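Long-range contacts in metallo-beta-lactamase (Simiduia agarivorans, PDB 6MFI), which probably hydrolyses beta-lactam antibiotics at a two-zinc centre, as a subclass B3 metallo-beta-lactamase: residues A30-D35 with P46-R51; C37-A42 with H253-Q258; V59-I64 with A86-D91. All blocks are in the same frame, centred on the assembly; numbering follows the deposited sequence. Where two conformers were deposited one is given.

The three contacts lie on the same side of the chain's centre, their own centres about 11 to 13 Å apart. Interaction 1 packs helix 30-36 on the run into edge strand 50-53; interaction 3 sets the loop between strands 56-58 and 67-71 of the same seven-stranded sheet on helix 85-95. Interaction 2 joins the loop after helix 30-36 to the segment leading into helix 259-265. Along the chain interaction 1 closes before interaction 3 opens, its segments alternate with those of interaction 2, and interaction 3 is nested inside the loop that interaction 2 closes. The C37-C62 disulfide bonds interactions 2 and 3 directly, tying the N-terminal region to loop 59-64 near the zinc ligand H253.

Interaction 1. Residues A30-D35 with P46-R51; sequences AEHWVD and PGPPFR
F50 and W33 form a T-shaped pair, the phenyl edge directed at one face of the five-membered indole ring with centroids 4.8 Å apart and planes at 66°. The closest point is F50 CE2, 3.4 Å from W33 CD1 and toward the rim of the indole. With CG of F50 lying between its backbone N and carbonyl carbon (chi1 60°), the ring reaches across the helix start, where F50 CD1 also meets the methyl CB of A30 at 3.6 Å.

Apolar packing continues with the P48 ring, whose CD lies 3.8 Å from W33 CD1, while H32 CD2 approaches P48 CB at the exposed margin.

Water 1 adds a polar link between the segments. It accepts from W33 NE1 at 2.6 Å and also lies 2.8 Å from P48 O, within hydrogen-bonding distance, between the indole and the loop. P48 O itself also sits in the indole plane at the edge, 3.0 Å from W33 CD1.

Y58 meets both aromatic rings, and F50 pairs with it through backbone hydrogen bonds. The contact thus closes an aromatic cluster that packs the N-terminal helix 30-36 against the edge strand 50-53 of the seven-stranded sheet in this metallo-beta-lactamase fold.

Interaction 2. Residues C37-A42 with H253-Q258; sequences CADWDA and HPSASQ. With ZN (zinc ion), chain B.
D39 and S255 bring the two backbones nearest, their CA atoms 5.8 Å apart. Segment 37-42 is an irregular loop that begins as the chain leaves helix 30-36, whereas 253-258 makes a short 3-10 turn over 254-256, with A256 N hydrogen-bonded to H253 O, and ends at Q258, the N-cap position of helix 259-265. W40 has positive phi and psi and turns the loop there.

S255 is the central side chain. Its OG donates to D39 OD1 at 2.9 Å, meeting the carboxylate on its anti side and slightly out of its plane, and accepts from W40 N, also at 2.9 Å, with an N-H...O angle of 151°. One hydroxyl therefore joins two successive residues of the loop. Its CB lies over the centre of the W40 six-membered ring in a CH-pi contact, 3.5 Å from the centroid. With CG anti to the carbonyl carbon (chi1 -60°), the indole of W40 extends over the 3-10 turn; at its far end CZ3 packs on H253 CB at 3.8 Å, and CH2 comes near A256 N.

Within the loop, D41 OD2 accepts from A38 N at 2.8 Å and OD1 from A42 N, so both carboxylate oxygens brace the backbone.

At the far end of the H253 side chain from its contact with W40, NE2 binds a zinc ion at 2.1 Å, together with water 2, D114 and H115. The serine hydroxyl, used both as donor and as acceptor, fastens the N-terminal loop to the turn that carries this zinc ligand, which would help fix the loop beside the metal centre.

Interaction 3. Residues V59-I64 with A86-D91; sequences VGTCGI and AVIVRD
I88 and V89, neighbours on helix 85-95, receive the loop 59-64, which links strands 56-58 and 67-71 of the seven-stranded mixed sheet; the contact lays helix 85-95 on the loop between two inner strands of the sheet in the metallo-beta-lactamase fold. It is buried and mainly apolar, with no hydrogen bond between the segments.

I88 directs its side chain at T61. The delta methyl CD1 lies 3.7 Å from T61 CG2, and CB and CG2 of I88 approach the same methyl at 4.0 Å, so T61 CG2 rests against the branched side chain, the two crossing at about a right angle.

V89 follows and faces the start of the loop, where its CA stands 5.4 Å from the CA of G60. V89 CG2 sits near G60 CA, and V89 CG1, anti to the backbone N (chi1 170°), meets V59 CG2 at 4.1 Å. The valine CA makes a C-H...O contact with V59 O at 3.4 Å; that carbonyl also accepts from N92 ND2, one turn further along the helix. L77 of strand 74-78 touches both valines, extending the apolar layer.

While its methyl serves the helix, the other branch of T61 turns to the loop: OG1 accepts from G63 N in an ST turn and from I64 N at 2.8 Å, and is also hydrogen-bonded to W43 O.

Interaction 1. Residues A30-D35 with P46-R51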
# COMPACT_ATOMS: atom_id res chain seq x y z
N ALA A 30 13.36 3.55 -13.49
CA ALA A 30 13.63 3.58 -12.06
C ALA A 30 14.90 4.35 -11.74
O ALA A 30 15.02 4.93 -10.66
CB ALA A 30 13.72 2.16 -11.50
N GLU A 31 15.87 4.38 -12.67
CA GLU A 31 16.99 5.30 -12.53
C GLU A 31 16.51 6.74 -12.63
O GLU A 31 16.94 7.60 -11.85
CB GLU A 31 18.05 5.02 -13.60
CG GLU A 31 19.17 6.05 -13.61
CD GLU A 31 19.56 6.48 -15.01
OE1 GLU A 31 19.37 5.69 -15.96
OE2 GLU A 31 20.04 7.63 -15.16
N HIS A 32 15.61 7.02 -13.57
CA HIS A 32 14.99 8.33 -13.65
C HIS A 32 14.19 8.64 -12.39
O HIS A 32 14.09 9.80 -11.98
CB HIS A 32 14.10 8.42 -14.89
CG HIS A 32 13.54 9.79 -15.14
ND1 HIS A 32 14.25 10.94 -14.89
CD2 HIS A 32 12.33 10.19 -15.61
CE1 HIS A 32 13.51 11.99 -15.21
NE2 HIS A 32 12.34 11.56 -15.64
N TRP A 33 13.62 7.60 -11.76
CA TRP A 33 12.86 7.81 -10.53
C TRP A 33 13.77 8.26 -9.39
O TRP A 33 13.41 9.15 -8.62
CB TRP A 33 12.11 6.54 -10.15
CG TRP A 33 11.05 6.76 -9.11
CD1 TRP A 33 9.72 6.97 -9.34
CD2 TRP A 33 11.23 6.81 -7.69
NE1 TRP A 33 9.06 7.14 -8.14
CE2 TRP A 33 9.96 7.04 -7.12
CE3 TRP A 33 12.33 6.67 -6.85
CZ2 TRP A 33 9.77 7.14 -5.74
CZ3 TRP A 33 12.14 6.77 -5.48
CH2 TRP A 33 10.87 7.01 -4.94
N VAL A 34 14.94 7.63 -9.26
CA VAL A 34 15.89 8.04 -8.23
C VAL A 34 16.35 9.47 -8.46
O VAL A 34 16.53 10.25 -7.52
CB VAL A 34 17.08 7.06 -8.17
CG1 VAL A 34 18.04 7.46 -7.07
CG2 VAL A 34 16.59 5.64 -7.96
N ASP A 35 16.54 9.85 -9.73
CA ASP A 35 16.93 11.22 -10.04
C ASP A 35 15.76 12.19 -9.87
O ASP A 35 15.99 13.38 -9.64
CB ASP A 35 17.48 11.30 -11.47
CG ASP A 35 18.72 10.45 -11.66
OD1 ASP A 35 19.49 10.29 -10.69
OD2 ASP A 35 18.94 9.95 -12.79
N PRO A 46 4.83 15.08 -8.22
CA PRO A 46 4.78 14.19 -9.38
C PRO A 46 6.06 13.38 -9.54
O PRO A 46 7.16 13.88 -9.29
CB PRO A 46 4.57 15.15 -10.56
CG PRO A 46 4.04 16.41 -9.94
CD PRO A 46 4.68 16.49 -8.59
N GLY A 47 5.90 12.13 -9.95
CA GLY A 47 7.02 11.25 -10.17
C GLY A 47 6.79 10.33 -11.35
O GLY A 47 5.66 10.09 -11.77
N PRO A 48 7.87 9.79 -11.91
CA PRO A 48 7.75 8.93 -13.09
C PRO A 48 7.38 7.51 -12.68
O PRO A 48 7.67 7.08 -11.56
CB PRO A 48 9.15 8.98 -13.70
CG PRO A 48 10.05 9.17 -12.53
CD PRO A 48 9.28 10.01 -11.53
N PRO A 49 6.72 6.76 -13.56
CA PRO A 49 6.46 5.35 -13.30
C PRO A 49 7.60 4.47 -13.79
O PRO A 49 8.30 4.79 -14.75
CB PRO A 49 5.18 5.09 -14.09
CG PRO A 49 5.31 5.99 -15.28
CD PRO A 49 6.08 7.21 -14.82
N PHE A 50 7.77 3.34 -13.11
CA PHE A 50 8.82 2.40 -13.50
C PHE A 50 8.34 0.98 -13.25
O PHE A 50 7.41 0.74 -12.48
CB PHE A 50 10.13 2.67 -12.76
CG PHE A 50 10.03 2.57 -11.26
CD1 PHE A 50 10.30 1.37 -10.62
CD2 PHE A 50 9.69 3.67 -10.50
CE1 PHE A 50 10.21 1.27 -9.24
CE2 PHE A 50 9.60 3.58 -9.13
CZ PHE A 50 9.86 2.38 -8.50
N ARG A 51 9.00 0.04 -13.91
CA ARG A 51 8.67 -1.38 -13.77
C ARG A 51 9.38 -1.97 -12.56
O ARG A 51 10.60 -1.83 -12.41
CB ARG A 51 9.07 -2.14 -15.04
CG ARG A 51 9.29 -3.63 -14.83
CD ARG A 51 9.76 -4.28 -16.12
NE ARG A 51 8.75 -4.21 -17.17
CZ ARG A 51 8.10 -5.26 -17.65
NH1 ARG A 51 8.36 -6.48 -17.18
NH2 ARG A 51 7.20 -5.10 -18.61
O HOH W 1 6.86 8.10 -9.04

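Interaction 2. Residues C37-A42 with H253-Q258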
# COMPACT_ATOMS: atom_id res chain seq x y z
N CYS A 37 12.87 11.60 -7.72
CA CYS A 37 12.24 11.53 -6.42
C CYS A 37 13.28 11.33 -5.33
O CYS A 37 14.28 10.64 -5.53
CB CYS A 37 11.21 10.39 -6.38
SG CYS A 37 9.94 10.50 -7.67
N ALA A 38 13.03 11.93 -4.17
CA ALA A 38 13.94 11.87 -3.03
C ALA A 38 13.33 11.00 -1.93
O ALA A 38 12.21 10.50 -2.04
CB ALA A 38 14.23 13.28 -2.51
N ASP A 39 14.11 10.81 -0.87
CA ASP A 39 13.64 10.04 0.27
C ASP A 39 12.63 10.85 1.08
O ASP A 39 12.87 12.02 1.38
CB ASP A 39 14.82 9.63 1.16
CG ASP A 39 15.43 8.31 0.73
OD1 ASP A 39 14.68 7.38 0.38
OD2 ASP A 39 16.68 8.21 0.74
N TRP A 40 11.51 10.22 1.42
CA TRP A 40 10.43 10.86 2.18
C TRP A 40 9.97 12.14 1.48
O TRP A 40 9.86 13.21 2.09
CB TRP A 40 10.87 11.14 3.62
CG TRP A 40 11.25 9.91 4.38
CD1 TRP A 40 12.49 9.60 4.86
CD2 TRP A 40 10.38 8.85 4.78
NE1 TRP A 40 12.45 8.39 5.52
CE2 TRP A 40 11.17 7.91 5.49
CE3 TRP A 40 9.02 8.59 4.61
CZ2 TRP A 40 10.64 6.74 6.02
CZ3 TRP A 40 8.49 7.42 5.14
CH2 TRP A 40 9.30 6.51 5.83
N ASP A 41 9.69 12.01 0.19
CA ASP A 41 9.29 13.16 -0.61
C ASP A 41 7.85 13.56 -0.29
O ASP A 41 7.14 12.89 0.46
CB ASP A 41 9.44 12.85 -2.10
CG ASP A 41 10.11 13.97 -2.86
OD1 ASP A 41 9.95 15.14 -2.47
OD2 ASP A 41 10.80 13.67 -3.86
N ALA A 42 7.43 14.68 -0.88
CA ALA A 42 6.07 15.16 -0.69
C ALA A 42 5.07 14.15 -1.25
O ALA A 42 5.34 13.46 -2.24
CB ALA A 42 5.88 16.52 -1.36
N HIS A 253 4.56 4.03 1.68
CA HIS A 253 5.59 5.06 1.70
C HIS A 253 6.88 4.42 1.22
O HIS A 253 7.44 3.57 1.94
CB HIS A 253 5.76 5.63 3.11
CG HIS A 253 4.55 6.34 3.62
ND1 HIS A 253 4.26 7.65 3.31
CD2 HIS A 253 3.54 5.92 4.43
CE1 HIS A 253 3.14 8.01 3.90
NE2 HIS A 253 2.68 6.97 4.58
N PRO A 254 7.38 4.77 0.03
CA PRO A 254 8.53 4.02 -0.53
C PRO A 254 9.75 4.00 0.37
O PRO A 254 10.47 2.99 0.39
CB PRO A 254 8.80 4.76 -1.85
CG PRO A 254 7.49 5.39 -2.20
CD PRO A 254 6.87 5.78 -0.90
N SER A 255 10.02 5.08 1.11
CA SER A 255 11.19 5.11 1.97
C SER A 255 11.05 4.22 3.19
O SER A 255 12.04 4.01 3.90
CB SER A 255 11.48 6.55 2.40
OG SER A 255 11.88 7.34 1.30
N ALA A 256 9.86 3.68 3.46
CA ALA A 256 9.70 2.76 4.58
C ALA A 256 10.49 1.47 4.37
O ALA A 256 10.95 0.86 5.34
CB ALA A 256 8.22 2.44 4.81
N SER A 257 10.64 1.05 3.11
CA SER A 257 11.44 -0.13 2.78
C SER A 257 12.73 0.24 2.06
O SER A 257 13.36 -0.63 1.44
CB SER A 257 10.62 -1.10 1.93
OG SER A 257 9.98 -0.43 0.85
N GLN A 258 13.13 1.51 2.13
CA GLN A 258 14.34 2.00 1.47
C GLN A 258 14.31 1.68 -0.02
O GLN A 258 15.31 1.28 -0.62
CB GLN A 258 15.60 1.42 2.12
CG GLN A 258 15.69 1.68 3.62
CD GLN A 258 17.08 1.46 4.17
OE1 GLN A 258 18.08 1.67 3.48
NE2 GLN A 258 17.16 1.03 5.43
ZN ZN B . 0.62 7.09 4.95
O HOH W 2 -0.48 7.49 6.56

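Interaction 3. Residues V59-I64 with A86-D91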
# COMPACT_ATOMS: atom_id res chain seq x y z
N VAL A 59 3.35 3.09 -10.05
CA VAL A 59 2.66 4.19 -10.71
C VAL A 59 2.31 5.31 -9.73
O VAL A 59 1.47 6.15 -10.02
CB VAL A 59 1.41 3.69 -11.46
CG1 VAL A 59 1.80 2.79 -12.61
CG2 VAL A 59 0.48 2.96 -10.50
N GLY A 60 2.95 5.32 -8.56
CA GLY A 60 2.66 6.30 -7.54
C GLY A 60 3.48 7.57 -7.69
O GLY A 60 4.17 7.79 -8.68
N THR A 61 3.38 8.41 -6.66
CA THR A 61 4.11 9.68 -6.63
C THR A 61 5.52 9.43 -6.08
O THR A 61 5.95 8.29 -5.89
CB THR A 61 3.36 10.70 -5.79
OG1 THR A 61 3.30 10.25 -4.43
CG2 THR A 61 1.94 10.87 -6.31
N CYS A 62 6.26 10.51 -5.83
CA CYS A 62 7.55 10.39 -5.16
C CYS A 62 7.42 10.12 -3.67
O CYS A 62 8.38 9.66 -3.05
CB CYS A 62 8.38 11.66 -5.37
SG CYS A 62 8.77 12.06 -7.09
N GLY A 63 6.25 10.37 -3.09
CA GLY A 63 6.06 10.18 -1.66
C GLY A 63 5.05 9.12 -1.31
O GLY A 63 5.07 8.58 -0.19
N ILE A 64 4.15 8.79 -2.24
CA ILE A 64 3.09 7.81 -2.01
C ILE A 64 3.14 6.77 -3.12
O ILE A 64 3.22 7.12 -4.30
CB ILE A 64 1.70 8.48 -1.95
CG1 ILE A 64 1.62 9.44 -0.76
CG2 ILE A 64 0.61 7.42 -1.87
CD1 ILE A 64 1.81 8.77 0.58
N ALA A 86 -3.88 11.05 -7.16
CA ALA A 86 -4.55 10.19 -8.13
C ALA A 86 -4.40 10.73 -9.54
O ALA A 86 -4.43 9.96 -10.51
CB ALA A 86 -6.03 10.05 -7.77
N VAL A 87 -4.23 12.05 -9.69
CA VAL A 87 -3.96 12.62 -11.00
C VAL A 87 -2.61 12.15 -11.52
O VAL A 87 -2.46 11.85 -12.71
CB VAL A 87 -4.04 14.16 -10.93
CG1 VAL A 87 -3.82 14.77 -12.31
CG2 VAL A 87 -5.38 14.60 -10.36
N ILE A 88 -1.62 12.06 -10.64
CA ILE A 88 -0.30 11.56 -11.04
C ILE A 88 -0.37 10.07 -11.35
O ILE A 88 0.28 9.59 -12.29
CB ILE A 88 0.73 11.88 -9.94
CG1 ILE A 88 0.89 13.39 -9.78
CG2 ILE A 88 2.08 11.24 -10.27
CD1 ILE A 88 1.16 13.83 -8.36
N VAL A 89 -1.14 9.32 -10.57
CA VAL A 89 -1.30 7.89 -10.83
C VAL A 89 -1.97 7.67 -12.18
O VAL A 89 -1.54 6.81 -12.97
CB VAL A 89 -2.09 7.22 -9.69
CG1 VAL A 89 -2.47 5.79 -10.07
CG2 VAL A 89 -1.28 7.24 -8.41
N ARG A 90 -3.02 8.44 -12.47
CA ARG A 90 -3.67 8.36 -13.78
C ARG A 90 -2.68 8.69 -14.90
O ARG A 90 -2.66 8.01 -15.93
CB ARG A 90 -4.86 9.32 -13.83
CG ARG A 90 -6.21 8.64 -13.85
CD ARG A 90 -7.29 9.61 -14.29
NE ARG A 90 -7.41 10.76 -13.39
CZ ARG A 90 -7.03 12.00 -13.71
NH1 ARG A 90 -6.51 12.25 -14.91
NH2 ARG A 90 -7.17 12.99 -12.84
N ASP A 91 -1.86 9.72 -14.71
CA ASP A 91 -0.87 10.06 -15.71
C ASP A 91 0.17 8.95 -15.86
O ASP A 91 0.54 8.60 -16.98
CB ASP A 91 -0.19 11.38 -15.35
CG ASP A 91 0.64 11.94 -16.48
OD1 ASP A 91 0.22 11.86 -17.65
OD2 ASP A 91 1.74 12.47 -16.19